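B-agarase (Saccharophagus degradans, PDB 4BQ2) hydrolyses beta-1,4 linkages of agarose, acting from chain ends as a family 50 exo-beta-agarase. Local coordinates at residues S140-W145 / G661-G666; N198-L203 / A342-W347; F207-K212 / V721-T726; S294-G299 / Y376-A381. All blocks are in the same frame, centred on the assembly; numbering follows the deposited sequence.

Contact 1. Residues S140-W145 / G661-G666; sequences SNPPTW and GSYHPG
Two loops meet where the agarase CBM-like domain rests on the catalytic part of the chain, and Pro-142 lying on the ring of Tyr-663 is the centre of their contact. Residues 140-145 come from the loop between strands 110-115 and 150-155. Residues 661-666 come from the loop that leads to helix 673-688. The proline CD stands over one face of the tyrosine ring, 4.0 Å from its centroid and 13° off the normal, which makes a CH-pi contact. CB of Pro-142 lies over the same face, 3.7 Å from Tyr-663 CE1. The ring is put there by its first torsion, with CG anti to the carbonyl carbon (chi1 -53°). Next to this, CB of Ser-140 packs 3.4 Å from CD2 of His-664, oblique to the imidazole.

No direct hydrogen bond joins the two segments. A water does so instead. It accepts from Ser-140 OG at 2.6 Å and donates to Asn-141 O and Tyr-663 O, the latter at 2.7 Å. Ser-140 OG is also bonded to Trp-154 N, so the hydroxyl ties the water to strand 150-155. The imidazole is steadied within its own loop: Gly-666 N donates to His-664 ND1 at 3.0 Å, tilted 20° from the ring plane. Ser-662 OG donates to His-664 O at 2.7 Å. Outside the pair, Asn-715 ND2 bonds Ser-140 O, and the ring of Tyr-716 meets that of His-664.

Through proline-on-tyrosine packing beside a bridging water, the strand-rich CBM-like domain, probably an accessory module, meets a loop of what is probably the catalytic part.

Contact 2. Residues N198-L203 / A342-W347; sequences NFLVGL and AAMFNW
Gly-202 N donates to Ala-343 O at 2.9 Å, a backbone bond between the turn at 198-203 and the turn at 342-347. The bond is nearly straight, 169° at the hydrogen, and lies in the carbonyl plane. Leu-203 N reaches Met-344 O at 2.8 Å, but the bond is bent and weak. Each segment holds a type I beta turn, from Asn-198 to Val-201 and from Ala-342 to Phe-345.

The apolar part is built on Met-344. Its side chain runs alongside that of Leu-203, both pointing the same way, with Met-344 CG 3.9 Å from Leu-203 CD1. With CG anti to the carbonyl carbon (chi1 -53°), this methylene also lies 3.4 Å from Leu-200 O.

The polar edge belongs to Asn-346. The bare CA of Gly-202 lets Asn-346 OD1 come within 3.1 Å of it. Asn-346 ND2 donates to a water at 3.1 Å, and that water donates to Gly-202 O.

Around this pair, Leu-203 also packs on Tyr-663, and Met-344 and Asn-346 make backbone bonds to Val-204. The 342-347 segment begins at the last residue of helix 339-342. Its Phe-345 touches Thr-296 of strand 296-301 and Phe-378 of helix 378-387.

Contact 3. Residues F207-K212 / V721-T726; sequences FGQNAK and VDVTDT. With GOL (glycerol), chain F.
Val-723 meets the backbone of Phe-207 and Gly-208 with both of its methyl groups. CG1 is 3.4 Å from Phe-207 O and 3.8 Å from Gly-208 C, and CG2 also lies against Phe-207 O. CG1 faces this way because it stands between the backbone N and the carbonyl carbon (chi1 69°). Gln-209 crosses Thr-724 at about a right angle, with OE1 3.4 Å from Thr-724 CG2.

A water and a glycerol, probably from the crystallisation liquor, bridge the segments. The water donates to Gln-209 OE1 and to Asp-722 OD2. The glycerol accepts from Asn-210 N through O1 at 2.9 Å and from Val-723 N through O3 at 3.2 Å. It is also bonded to Asp-703 and Tyr-215.

In the next shell, Asp-722 OD1 accepts three bonds: Thr-724 OG1 meets its syn lone pair at 2.6 Å, while the backbone N atoms of Thr-724 and Thr-726 approach from opposite faces of the carboxylate. Together they would resist its rotation. Ile-219 O receives Gln-209 NE2, and Asn-382 ND2 bonds both Phe-207 O and Val-723 O.

Two loops, each shaped by an Asx turn, at Asn-210 and at Asp-722, thus meet through side-chain packing, a water and a bound glycerol.

Contact 4. Residues S294-G299 / Y376-A381; sequences SSTMTG and YSFYSA
Ser-377 reaches across to Ser-294 and can be followed outward from its CB. That carbon lies 3.5 Å from Ser-294 OG. Ser-377 OG stands anti to the backbone N (chi1 178°), which carries it to the Ser-294 hydroxyl. The two OG atoms, of Ser-377 and Ser-294, are hydrogen-bonded at 2.6 Å. Ser-294 OG is also bonded to Leu-291 O. Ser-377 OG further accepts from Ser-380 N at 3.1 Å, with 161° at the hydrogen. It is therefore the N-cap of the helix that begins at Phe-378.

Beside the serines the backbones pair as antiparallel strands. Thr-296 and Tyr-376 form a hydrogen-bonded pair: Thr-296 N donates to Tyr-376 O, and Tyr-376 N donates to Thr-296 O at 3.0 Å. Two waters extend the link at the helix start. Both donate to Ser-294 O; one accepts from Tyr-379 N at 2.9 Å, the other from Phe-378 N while donating to Tyr-376 O. Thr-298 CG2 packs 4.0 Å from Tyr-376 CB, and Thr-296 CG2 lies at the edge of the Phe-378 ring. Tyr-376 CD2 stands over the centre of one face of that ring.

Strand 296-301 lies between 335-336 and 373-376 in a four-stranded antiparallel sheet. The chain leaves strand 373-376 at Tyr-376 and enters helix 378-387 almost at once.

How the contacts relate
Contacts 1 to 4 form a connected path from the CBM-like domain into the catalytic part. Contacts 1 and 2 have centres 14 Å apart and touch through Pro-142 CG and Phe-199 O, 3.3 Å apart. Contact 3 follows contact 2 along the 198-212 chain, and a probable hydrogen bond from Ala-211 N to Leu-203 O joins them at 2.6 Å. Gly-661 O and Asn-210 ND2 tie contact 1 to contact 3. Phe-345 CE2 of contact 2 lies 3.4 Å from Met-297 O of contact 4. Contacts 3 and 4 are the closest pair, 11 Å between centres. A probable hydrogen bond of 2.6 Å joins Asp-725 OD1 to Tyr-379 OH, which also bonds Trp-399.

Contact 1. Residues S140-W145 / G661-G666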
loop_
_atom_site.group_PDB
_atom_site.type_symbol
_atom_site.label_atom_id
_atom_site.label_comp_id
_atom_site.label_asym_id
_atom_site.label_seq_id
_atom_site.Cartn_x
_atom_site.Cartn_y
_atom_site.Cartn_z
ATOM N N SER A 140 -0.729 -8.904 -10.194
ATOM C CA SER A 140 -1.433 -10.134 -10.474
ATOM C C SER A 140 -1.889 -10.068 -11.918
ATOM O O SER A 140 -2.202 -8.980 -12.465
ATOM C CB SER A 140 -2.628 -10.326 -9.540
ATOM O OG SER A 140 -2.897 -11.708 -9.363
ATOM N N ASN A 141 -1.923 -11.245 -12.528
ATOM C CA ASN A 141 -2.176 -11.383 -13.938
ATOM C C ASN A 141 -3.610 -11.661 -14.239
ATOM O O ASN A 141 -4.351 -12.177 -13.389
ATOM C CB ASN A 141 -1.320 -12.551 -14.506
ATOM C CG ASN A 141 0.059 -12.105 -14.944
ATOM O OD1 ASN A 141 0.331 -10.905 -15.049
ATOM N ND2 ASN A 141 0.953 -13.064 -15.192
ATOM N N PRO A 142 -4.007 -11.403 -15.501
ATOM C CA PRO A 142 -5.271 -11.982 -15.930
ATOM C C PRO A 142 -5.123 -13.497 -15.858
ATOM O O PRO A 142 -3.999 -13.991 -15.871
ATOM C CB PRO A 142 -5.422 -11.501 -17.391
ATOM C CG PRO A 142 -4.081 -11.013 -17.802
ATOM C CD PRO A 142 -3.313 -10.649 -16.562
ATOM N N PRO A 143 -6.232 -14.236 -15.776
ATOM C CA PRO A 143 -6.063 -15.698 -15.687
ATOM C C PRO A 143 -5.403 -16.283 -16.942
ATOM O O PRO A 143 -5.515 -15.700 -18.020
ATOM C CB PRO A 143 -7.502 -16.209 -15.530
ATOM C CG PRO A 143 -8.378 -15.088 -15.948
ATOM C CD PRO A 143 -7.634 -13.833 -15.605
ATOM N N THR A 144 -4.713 -17.414 -16.809
ATOM C CA THR A 144 -4.032 -18.029 -17.952
ATOM C C THR A 144 -4.899 -19.024 -18.720
ATOM O O THR A 144 -4.418 -19.679 -19.651
ATOM C CB THR A 144 -2.733 -18.722 -17.525
ATOM O OG1 THR A 144 -3.014 -19.589 -16.425
ATOM C CG2 THR A 144 -1.694 -17.689 -17.114
ATOM N N TRP A 145 -6.151 -19.174 -18.297
ATOM C CA TRP A 145 -7.162 -19.853 -19.095
ATOM C C TRP A 145 -8.518 -19.252 -18.763
ATOM O O TRP A 145 -8.633 -18.501 -17.793
ATOM C CB TRP A 145 -7.177 -21.350 -18.825
ATOM C CG TRP A 145 -7.549 -21.751 -17.401
ATOM C CD1 TRP A 145 -8.805 -21.944 -16.897
ATOM C CD2 TRP A 145 -6.643 -22.015 -16.328
ATOM N NE1 TRP A 145 -8.736 -22.334 -15.567
ATOM C CE2 TRP A 145 -7.419 -22.371 -15.195
ATOM C CE3 TRP A 145 -5.253 -21.997 -16.214
ATOM C CZ2 TRP A 145 -6.842 -22.712 -13.972
ATOM C CZ3 TRP A 145 -4.680 -22.332 -14.997
ATOM C CH2 TRP A 145 -5.479 -22.681 -13.887
ATOM N N GLY A 661 -13.209 -4.497 -14.099
ATOM C CA GLY A 661 -12.156 -4.735 -15.064
ATOM C C GLY A 661 -10.753 -4.903 -14.539
ATOM O O GLY A 661 -9.856 -5.239 -15.294
ATOM N N SER A 662 -10.534 -4.715 -13.231
ATOM C CA SER A 662 -9.186 -4.884 -12.689
ATOM C C SER A 662 -8.779 -6.337 -12.510
ATOM O O SER A 662 -9.572 -7.162 -12.138
ATOM C CB SER A 662 -9.041 -4.161 -11.332
ATOM O OG SER A 662 -7.680 -4.146 -10.946
ATOM N N TYR A 663 -7.502 -6.624 -12.694
ATOM C CA TYR A 663 -6.981 -7.958 -12.386
ATOM C C TYR A 663 -6.644 -8.149 -10.914
ATOM O O TYR A 663 -6.308 -9.250 -10.506
ATOM C CB TYR A 663 -5.703 -8.200 -13.170
ATOM C CG TYR A 663 -5.850 -7.973 -14.661
ATOM C CD1 TYR A 663 -6.951 -8.471 -15.348
ATOM C CD2 TYR A 663 -4.870 -7.286 -15.379
ATOM C CE1 TYR A 663 -7.088 -8.300 -16.716
ATOM C CE2 TYR A 663 -5.006 -7.092 -16.746
ATOM C CZ TYR A 663 -6.114 -7.601 -17.409
ATOM O OH TYR A 663 -6.253 -7.401 -18.783
ATOM N N HIS A 664 -6.694 -7.074 -10.137
ATOM C CA HIS A 664 -6.233 -7.116 -8.753
ATOM C C HIS A 664 -7.003 -6.054 -8.004
ATOM O O HIS A 664 -7.038 -4.889 -8.429
ATOM C CB HIS A 664 -4.735 -6.793 -8.701
ATOM C CG HIS A 664 -4.057 -7.228 -7.436
ATOM N ND1 HIS A 664 -4.581 -6.992 -6.178
ATOM C CD2 HIS A 664 -2.875 -7.855 -7.240
ATOM C CE1 HIS A 664 -3.770 -7.502 -5.268
ATOM N NE2 HIS A 664 -2.727 -8.025 -5.887
ATOM N N PRO A 665 -7.676 -6.461 -6.926
ATOM C CA PRO A 665 -8.460 -5.515 -6.151
ATOM C C PRO A 665 -7.602 -4.533 -5.358
ATOM O O PRO A 665 -8.037 -3.402 -5.144
ATOM C CB PRO A 665 -9.290 -6.393 -5.231
ATOM C CG PRO A 665 -8.724 -7.759 -5.305
ATOM C CD PRO A 665 -7.734 -7.842 -6.405
ATOM N N GLY A 666 -6.372 -4.919 -5.029
ATOM C CA GLY A 666 -5.538 -4.165 -4.092
ATOM C C GLY A 666 -5.263 -4.967 -2.814
ATOM O O GLY A 666 -5.402 -6.181 -2.802
HETATM O O HOH W 1 -5.062 -11.654 -10.736
#

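Contact 2. Residues N198-L203 / A342-W347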
loop_
_atom_site.group_PDB
_atom_site.type_symbol
_atom_site.label_atom_id
_atom_site.label_comp_id
_atom_site.label_asym_id
_atom_site.label_seq_id
_atom_site.Cartn_x
_atom_site.Cartn_y
_atom_site.Cartn_z
ATOM N N ASN A 198 -2.426 -16.224 -25.524
ATOM C CA ASN A 198 -2.799 -14.819 -25.661
ATOM C C ASN A 198 -3.266 -14.167 -24.360
ATOM O O ASN A 198 -3.858 -13.075 -24.381
ATOM C CB ASN A 198 -3.892 -14.677 -26.704
ATOM C CG ASN A 198 -3.411 -15.062 -28.075
ATOM O OD1 ASN A 198 -2.274 -14.744 -28.455
ATOM N ND2 ASN A 198 -4.257 -15.771 -28.821
ATOM N N PHE A 199 -2.984 -14.801 -23.226
ATOM C CA PHE A 199 -3.497 -14.240 -21.972
ATOM C C PHE A 199 -2.913 -12.854 -21.633
ATOM O O PHE A 199 -3.541 -12.101 -20.898
ATOM C CB PHE A 199 -3.387 -15.227 -20.800
ATOM C CG PHE A 199 -2.064 -15.188 -20.102
ATOM C CD1 PHE A 199 -0.937 -15.764 -20.677
ATOM C CD2 PHE A 199 -1.943 -14.551 -18.864
ATOM C CE1 PHE A 199 0.293 -15.716 -20.025
ATOM C CE2 PHE A 199 -0.728 -14.492 -18.221
ATOM C CZ PHE A 199 0.389 -15.084 -18.791
ATOM N N LEU A 200 -1.726 -12.519 -22.145
ATOM C CA LEU A 200 -1.177 -11.175 -21.932
ATOM C C LEU A 200 -1.257 -10.269 -23.165
ATOM O O LEU A 200 -0.600 -9.233 -23.215
ATOM C CB LEU A 200 0.266 -11.239 -21.407
ATOM C CG LEU A 200 0.499 -11.857 -20.008
ATOM C CD1 LEU A 200 2.002 -11.935 -19.723
ATOM C CD2 LEU A 200 -0.231 -11.064 -18.925
ATOM N N VAL A 201 -2.063 -10.672 -24.143
ATOM C CA VAL A 201 -2.138 -9.997 -25.440
ATOM C C VAL A 201 -3.428 -9.188 -25.539
ATOM O O VAL A 201 -4.517 -9.721 -25.312
ATOM C CB VAL A 201 -2.090 -11.015 -26.618
ATOM C CG1 VAL A 201 -2.448 -10.343 -27.941
ATOM C CG2 VAL A 201 -0.709 -11.638 -26.731
ATOM N N GLY A 202 -3.297 -7.913 -25.913
ATOM C CA GLY A 202 -4.459 -7.078 -26.194
ATOM C C GLY A 202 -5.277 -6.825 -24.948
ATOM O O GLY A 202 -6.508 -6.864 -24.981
ATOM N N LEU A 203 -4.580 -6.546 -23.846
ATOM C CA LEU A 203 -5.242 -6.279 -22.561
ATOM C C LEU A 203 -5.975 -4.943 -22.491
ATOM O O LEU A 203 -7.004 -4.842 -21.858
ATOM C CB LEU A 203 -4.192 -6.303 -21.445
ATOM C CG LEU A 203 -3.459 -7.638 -21.328
ATOM C CD1 LEU A 203 -2.414 -7.602 -20.206
ATOM C CD2 LEU A 203 -4.457 -8.788 -21.182
ATOM N N ALA A 342 4.811 -4.625 -24.858
ATOM C CA ALA A 342 4.221 -3.967 -26.038
ATOM C C ALA A 342 2.942 -4.623 -26.543
ATOM O O ALA A 342 1.992 -3.921 -26.914
ATOM C CB ALA A 342 5.249 -3.821 -27.155
ATOM N N ALA A 343 2.893 -5.958 -26.536
ATOM C CA ALA A 343 1.713 -6.665 -27.041
ATOM C C ALA A 343 0.469 -6.505 -26.148
ATOM O O ALA A 343 -0.633 -6.878 -26.540
ATOM C CB ALA A 343 2.017 -8.156 -27.298
ATOM N N MET A 344 0.634 -5.964 -24.941
ATOM C CA MET A 344 -0.532 -5.755 -24.083
ATOM C C MET A 344 -1.419 -4.648 -24.584
ATOM O O MET A 344 -2.587 -4.570 -24.181
ATOM C CB MET A 344 -0.135 -5.409 -22.648
ATOM C CG MET A 344 0.817 -6.397 -22.017
ATOM S SD MET A 344 1.371 -5.745 -20.425
ATOM C CE MET A 344 1.952 -7.313 -19.749
ATOM N N PHE A 345 -0.880 -3.788 -25.453
ATOM C CA PHE A 345 -1.590 -2.542 -25.822
ATOM C C PHE A 345 -2.240 -2.552 -27.186
ATOM O O PHE A 345 -1.537 -2.706 -28.199
ATOM C CB PHE A 345 -0.673 -1.319 -25.666
ATOM C CG PHE A 345 -0.088 -1.205 -24.281
ATOM C CD1 PHE A 345 -0.848 -0.655 -23.231
ATOM C CD2 PHE A 345 1.183 -1.694 -24.011
ATOM C CE1 PHE A 345 -0.319 -0.581 -21.939
ATOM C CE2 PHE A 345 1.711 -1.623 -22.718
ATOM C CZ PHE A 345 0.960 -1.060 -21.690
ATOM N N ASN A 346 -3.565 -2.359 -27.220
ATOM C CA ASN A 346 -4.273 -2.377 -28.501
ATOM C C ASN A 346 -4.041 -1.073 -29.262
ATOM O O ASN A 346 -4.143 -1.043 -30.491
ATOM C CB ASN A 346 -5.780 -2.612 -28.351
ATOM C CG ASN A 346 -6.144 -4.082 -28.137
ATOM O OD1 ASN A 346 -5.334 -4.972 -28.319
ATOM N ND2 ASN A 346 -7.362 -4.316 -27.719
ATOM N N TRP A 347 -3.753 0.006 -28.531
ATOM C CA TRP A 347 -3.530 1.305 -29.173
ATOM C C TRP A 347 -2.517 2.120 -28.414
ATOM O O TRP A 347 -2.673 2.340 -27.209
ATOM C CB TRP A 347 -4.843 2.093 -29.247
ATOM C CG TRP A 347 -4.710 3.499 -29.823
ATOM C CD1 TRP A 347 -4.782 3.844 -31.144
ATOM C CD2 TRP A 347 -4.507 4.736 -29.098
ATOM N NE1 TRP A 347 -4.647 5.210 -31.290
ATOM C CE2 TRP A 347 -4.474 5.779 -30.054
ATOM C CE3 TRP A 347 -4.361 5.059 -27.737
ATOM C CZ2 TRP A 347 -4.301 7.134 -29.691
ATOM C CZ3 TRP A 347 -4.185 6.389 -27.377
ATOM C CH2 TRP A 347 -4.158 7.415 -28.352
HETATM O O HOH W 2 -7.939 -7.306 -27.162
#

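Contact 3. Residues F207-K212 / V721-T726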
loop_
_atom_site.group_PDB
_atom_site.type_symbol
_atom_site.label_atom_id
_atom_site.label_comp_id
_atom_site.label_asym_id
_atom_site.label_seq_id
_atom_site.Cartn_x
_atom_site.Cartn_y
_atom_site.Cartn_z
ATOM N N PHE A 207 -8.624 3.710 -24.261
ATOM C CA PHE A 207 -8.980 4.495 -23.056
ATOM C C PHE A 207 -8.236 3.964 -21.813
ATOM O O PHE A 207 -8.438 4.450 -20.681
ATOM C CB PHE A 207 -10.502 4.442 -22.821
ATOM C CG PHE A 207 -11.314 4.965 -23.974
ATOM C CD1 PHE A 207 -11.297 6.331 -24.302
ATOM C CD2 PHE A 207 -12.083 4.089 -24.757
ATOM C CE1 PHE A 207 -12.029 6.805 -25.383
ATOM C CE2 PHE A 207 -12.846 4.567 -25.824
ATOM C CZ PHE A 207 -12.811 5.915 -26.145
ATOM N N GLY A 208 -7.372 2.971 -22.010
ATOM C CA GLY A 208 -6.678 2.348 -20.871
ATOM C C GLY A 208 -7.495 1.311 -20.095
ATOM O O GLY A 208 -7.024 0.821 -19.066
ATOM N N GLN A 209 -8.687 0.953 -20.592
ATOM C CA GLN A 209 -9.580 -0.046 -19.937
ATOM C C GLN A 209 -9.282 -1.489 -20.360
ATOM O O GLN A 209 -8.683 -1.732 -21.397
ATOM C CB GLN A 209 -11.054 0.245 -20.254
ATOM C CG GLN A 209 -11.469 1.692 -20.081
ATOM C CD GLN A 209 -12.867 1.987 -20.615
ATOM O OE1 GLN A 209 -13.722 2.450 -19.874
ATOM N NE2 GLN A 209 -13.113 1.691 -21.897
ATOM N N ASN A 210 -9.710 -2.432 -19.537
ATOM C CA ASN A 210 -9.638 -3.862 -19.828
ATOM C C ASN A 210 -10.347 -4.088 -21.165
ATOM O O ASN A 210 -11.561 -3.871 -21.290
ATOM C CB ASN A 210 -10.320 -4.615 -18.685
ATOM C CG ASN A 210 -10.234 -6.122 -18.819
ATOM O OD1 ASN A 210 -10.346 -6.668 -19.925
ATOM N ND2 ASN A 210 -10.042 -6.809 -17.673
ATOM N N ALA A 211 -9.585 -4.459 -22.176
ATOM C CA ALA A 211 -10.196 -4.585 -23.540
ATOM C C ALA A 211 -11.050 -5.844 -23.728
ATOM O O ALA A 211 -11.921 -5.879 -24.597
ATOM C CB ALA A 211 -9.124 -4.485 -24.624
ATOM N N LYS A 212 -10.832 -6.857 -22.893
ATOM C CA LYS A 212 -11.481 -8.175 -23.051
ATOM C C LYS A 212 -12.754 -8.386 -22.242
ATOM O O LYS A 212 -13.418 -9.403 -22.380
ATOM C CB LYS A 212 -10.480 -9.272 -22.705
ATOM C CG LYS A 212 -9.318 -9.352 -23.687
ATOM C CD LYS A 212 -8.389 -10.518 -23.381
ATOM C CE LYS A 212 -7.157 -10.455 -24.252
ATOM N NZ LYS A 212 -6.079 -11.448 -23.944
ATOM N N VAL A 721 -11.794 7.320 -8.674
ATOM C CA VAL A 721 -12.133 7.417 -10.119
ATOM C C VAL A 721 -11.398 6.342 -10.874
ATOM O O VAL A 721 -10.326 5.906 -10.442
ATOM C CB VAL A 721 -11.798 8.815 -10.726
ATOM C CG1 VAL A 721 -12.553 9.941 -9.991
ATOM C CG2 VAL A 721 -10.289 9.106 -10.748
ATOM N N ASP A 722 -11.930 5.949 -12.036
ATOM C CA ASP A 722 -11.249 4.963 -12.865
ATOM C C ASP A 722 -10.307 5.615 -13.913
ATOM O O ASP A 722 -10.048 6.832 -13.853
ATOM C CB ASP A 722 -12.299 3.997 -13.454
ATOM C CG ASP A 722 -13.109 4.594 -14.588
ATOM O OD1 ASP A 722 -12.897 5.775 -15.007
ATOM O OD2 ASP A 722 -13.974 3.819 -15.112
ATOM N N VAL A 723 -9.771 4.823 -14.847
ATOM C CA VAL A 723 -8.788 5.326 -15.831
ATOM C C VAL A 723 -9.381 6.391 -16.771
ATOM O O VAL A 723 -8.642 7.191 -17.359
ATOM C CB VAL A 723 -8.157 4.152 -16.632
ATOM C CG1 VAL A 723 -9.195 3.534 -17.543
ATOM C CG2 VAL A 723 -6.922 4.588 -17.420
ATOM N N THR A 724 -10.705 6.407 -16.918
ATOM C CA THR A 724 -11.389 7.412 -17.734
ATOM C C THR A 724 -11.755 8.698 -16.962
ATOM O O THR A 724 -12.485 9.585 -17.492
ATOM C CB THR A 724 -12.655 6.830 -18.385
ATOM O OG1 THR A 724 -13.652 6.625 -17.388
ATOM C CG2 THR A 724 -12.350 5.495 -19.077
ATOM N N ASP A 725 -11.269 8.783 -15.716
ATOM C CA ASP A 725 -11.596 9.901 -14.808
ATOM C C ASP A 725 -13.081 9.914 -14.431
ATOM O O ASP A 725 -13.679 10.970 -14.229
ATOM C CB ASP A 725 -11.164 11.238 -15.420
ATOM C CG ASP A 725 -11.254 12.372 -14.442
ATOM O OD1 ASP A 725 -10.820 12.203 -13.267
ATOM O OD2 ASP A 725 -11.781 13.426 -14.868
ATOM N N THR A 726 -13.690 8.735 -14.372
ATOM C CA THR A 726 -15.111 8.648 -13.996
ATOM C C THR A 726 -15.202 8.151 -12.565
ATOM O O THR A 726 -14.645 7.093 -12.248
ATOM C CB THR A 726 -15.909 7.682 -14.919
ATOM O OG1 THR A 726 -15.797 8.147 -16.275
ATOM C CG2 THR A 726 -17.410 7.661 -14.549
HETATM C C1 GOL F . -9.601 -1.271 -15.958
HETATM O O1 GOL F . -10.577 -1.305 -17.034
HETATM C C2 GOL F . -10.076 -0.719 -14.594
HETATM O O2 GOL F . -9.053 -0.912 -13.569
HETATM C C3 GOL F . -10.478 0.758 -14.685
HETATM O O3 GOL F . -9.599 1.761 -14.081
HETATM O O HOH W 3 -13.630 1.970 -17.067
#

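Contact 4. Residues S294-G299 / Y376-A381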
loop_
_atom_site.group_PDB
_atom_site.type_symbol
_atom_site.label_atom_id
_atom_site.label_comp_id
_atom_site.label_asym_id
_atom_site.label_seq_id
_atom_site.Cartn_x
_atom_site.Cartn_y
_atom_site.Cartn_z
ATOM N N SER A 294 0.493 7.510 -12.812
ATOM C CA SER A 294 -0.593 7.085 -13.694
ATOM C C SER A 294 -0.091 6.514 -15.010
ATOM O O SER A 294 -0.899 6.211 -15.891
ATOM C CB SER A 294 -1.588 8.235 -13.952
ATOM O OG SER A 294 -1.036 9.242 -14.802
ATOM N N SER A 295 1.227 6.397 -15.174
ATOM C CA SER A 295 1.765 5.819 -16.407
ATOM C C SER A 295 2.116 4.350 -16.219
ATOM O O SER A 295 2.375 3.916 -15.089
ATOM C CB SER A 295 2.981 6.620 -16.904
ATOM O OG SER A 295 4.158 6.295 -16.157
ATOM N N THR A 296 2.115 3.597 -17.333
ATOM C CA THR A 296 2.382 2.144 -17.359
ATOM C C THR A 296 3.431 1.843 -18.431
ATOM O O THR A 296 3.408 2.492 -19.484
ATOM C CB THR A 296 1.078 1.335 -17.608
ATOM O OG1 THR A 296 1.324 -0.067 -17.429
ATOM C CG2 THR A 296 0.390 1.647 -19.000
ATOM N N MET A 297 4.368 0.914 -18.167
ATOM C CA MET A 297 5.451 0.656 -19.125
ATOM C C MET A 297 4.907 0.104 -20.457
ATOM O O MET A 297 4.147 -0.868 -20.457
ATOM C CB MET A 297 6.532 -0.292 -18.539
ATOM C CG MET A 297 7.331 0.227 -17.332
ATOM S SD MET A 297 8.207 1.786 -17.590
ATOM C CE MET A 297 9.504 1.616 -16.372
ATOM N N THR A 298 5.279 0.743 -21.572
ATOM C CA THR A 298 4.832 0.296 -22.903
ATOM C C THR A 298 5.618 -0.868 -23.500
ATOM O O THR A 298 5.137 -1.558 -24.423
ATOM C CB THR A 298 4.857 1.423 -23.948
ATOM O OG1 THR A 298 6.206 1.849 -24.148
ATOM C CG2 THR A 298 3.980 2.611 -23.528
ATOM N N GLY A 299 6.829 -1.078 -22.998
ATOM C CA GLY A 299 7.715 -2.069 -23.561
ATOM C C GLY A 299 8.695 -1.479 -24.556
ATOM O O GLY A 299 9.531 -2.211 -25.095
ATOM N N TYR A 376 3.086 5.170 -20.758
ATOM C CA TYR A 376 2.004 6.006 -21.264
ATOM C C TYR A 376 0.959 6.160 -20.180
ATOM O O TYR A 376 0.656 5.202 -19.464
ATOM C CB TYR A 376 1.381 5.427 -22.553
ATOM C CG TYR A 376 0.386 6.357 -23.254
ATOM C CD1 TYR A 376 0.842 7.395 -24.059
ATOM C CD2 TYR A 376 -0.993 6.190 -23.102
ATOM C CE1 TYR A 376 -0.036 8.250 -24.713
ATOM C CE2 TYR A 376 -1.890 7.044 -23.742
ATOM C CZ TYR A 376 -1.393 8.072 -24.562
ATOM O OH TYR A 376 -2.238 8.949 -25.219
ATOM N N SER A 377 0.458 7.385 -20.023
ATOM C CA SER A 377 -0.619 7.659 -19.077
ATOM C C SER A 377 -1.957 7.772 -19.800
ATOM O O SER A 377 -2.298 8.830 -20.356
ATOM C CB SER A 377 -0.341 8.944 -18.259
ATOM O OG SER A 377 -1.461 9.164 -17.401
ATOM N N PHE A 378 -2.714 6.682 -19.794
ATOM C CA PHE A 378 -4.061 6.691 -20.349
ATOM C C PHE A 378 -4.989 7.666 -19.594
ATOM O O PHE A 378 -5.808 8.359 -20.214
ATOM C CB PHE A 378 -4.636 5.280 -20.381
ATOM C CG PHE A 378 -4.000 4.415 -21.430
ATOM C CD1 PHE A 378 -4.449 4.467 -22.758
ATOM C CD2 PHE A 378 -2.944 3.563 -21.102
ATOM C CE1 PHE A 378 -3.837 3.668 -23.731
ATOM C CE2 PHE A 378 -2.345 2.767 -22.071
ATOM C CZ PHE A 378 -2.789 2.827 -23.378
ATOM N N TYR A 379 -4.848 7.723 -18.273
ATOM C CA TYR A 379 -5.636 8.691 -17.469
ATOM C C TYR A 379 -5.403 10.133 -17.963
ATOM O O TYR A 379 -6.352 10.882 -18.205
ATOM C CB TYR A 379 -5.302 8.554 -15.962
ATOM C CG TYR A 379 -6.116 9.455 -15.055
ATOM C CD1 TYR A 379 -7.370 9.074 -14.605
ATOM C CD2 TYR A 379 -5.621 10.696 -14.642
ATOM C CE1 TYR A 379 -8.122 9.896 -13.775
ATOM C CE2 TYR A 379 -6.368 11.530 -13.814
ATOM C CZ TYR A 379 -7.619 11.121 -13.391
ATOM O OH TYR A 379 -8.353 11.946 -12.571
ATOM N N SER A 380 -4.145 10.522 -18.113
ATOM C CA SER A 380 -3.820 11.868 -18.614
ATOM C C SER A 380 -4.429 12.113 -20.011
ATOM O O SER A 380 -5.042 13.179 -20.266
ATOM C CB SER A 380 -2.305 12.080 -18.619
ATOM O OG SER A 380 -1.988 13.437 -18.881
ATOM N N ALA A 381 -4.327 11.103 -20.880
ATOM C CA ALA A 381 -4.904 11.173 -22.217
ATOM C C ALA A 381 -6.415 11.362 -22.104
ATOM O O ALA A 381 -6.988 12.163 -22.814
ATOM C CB ALA A 381 -4.539 9.915 -23.034
HETATM O O HOH W 4 -3.412 5.729 -16.651
HETATM O O HOH W 5 -1.789 4.641 -18.148
#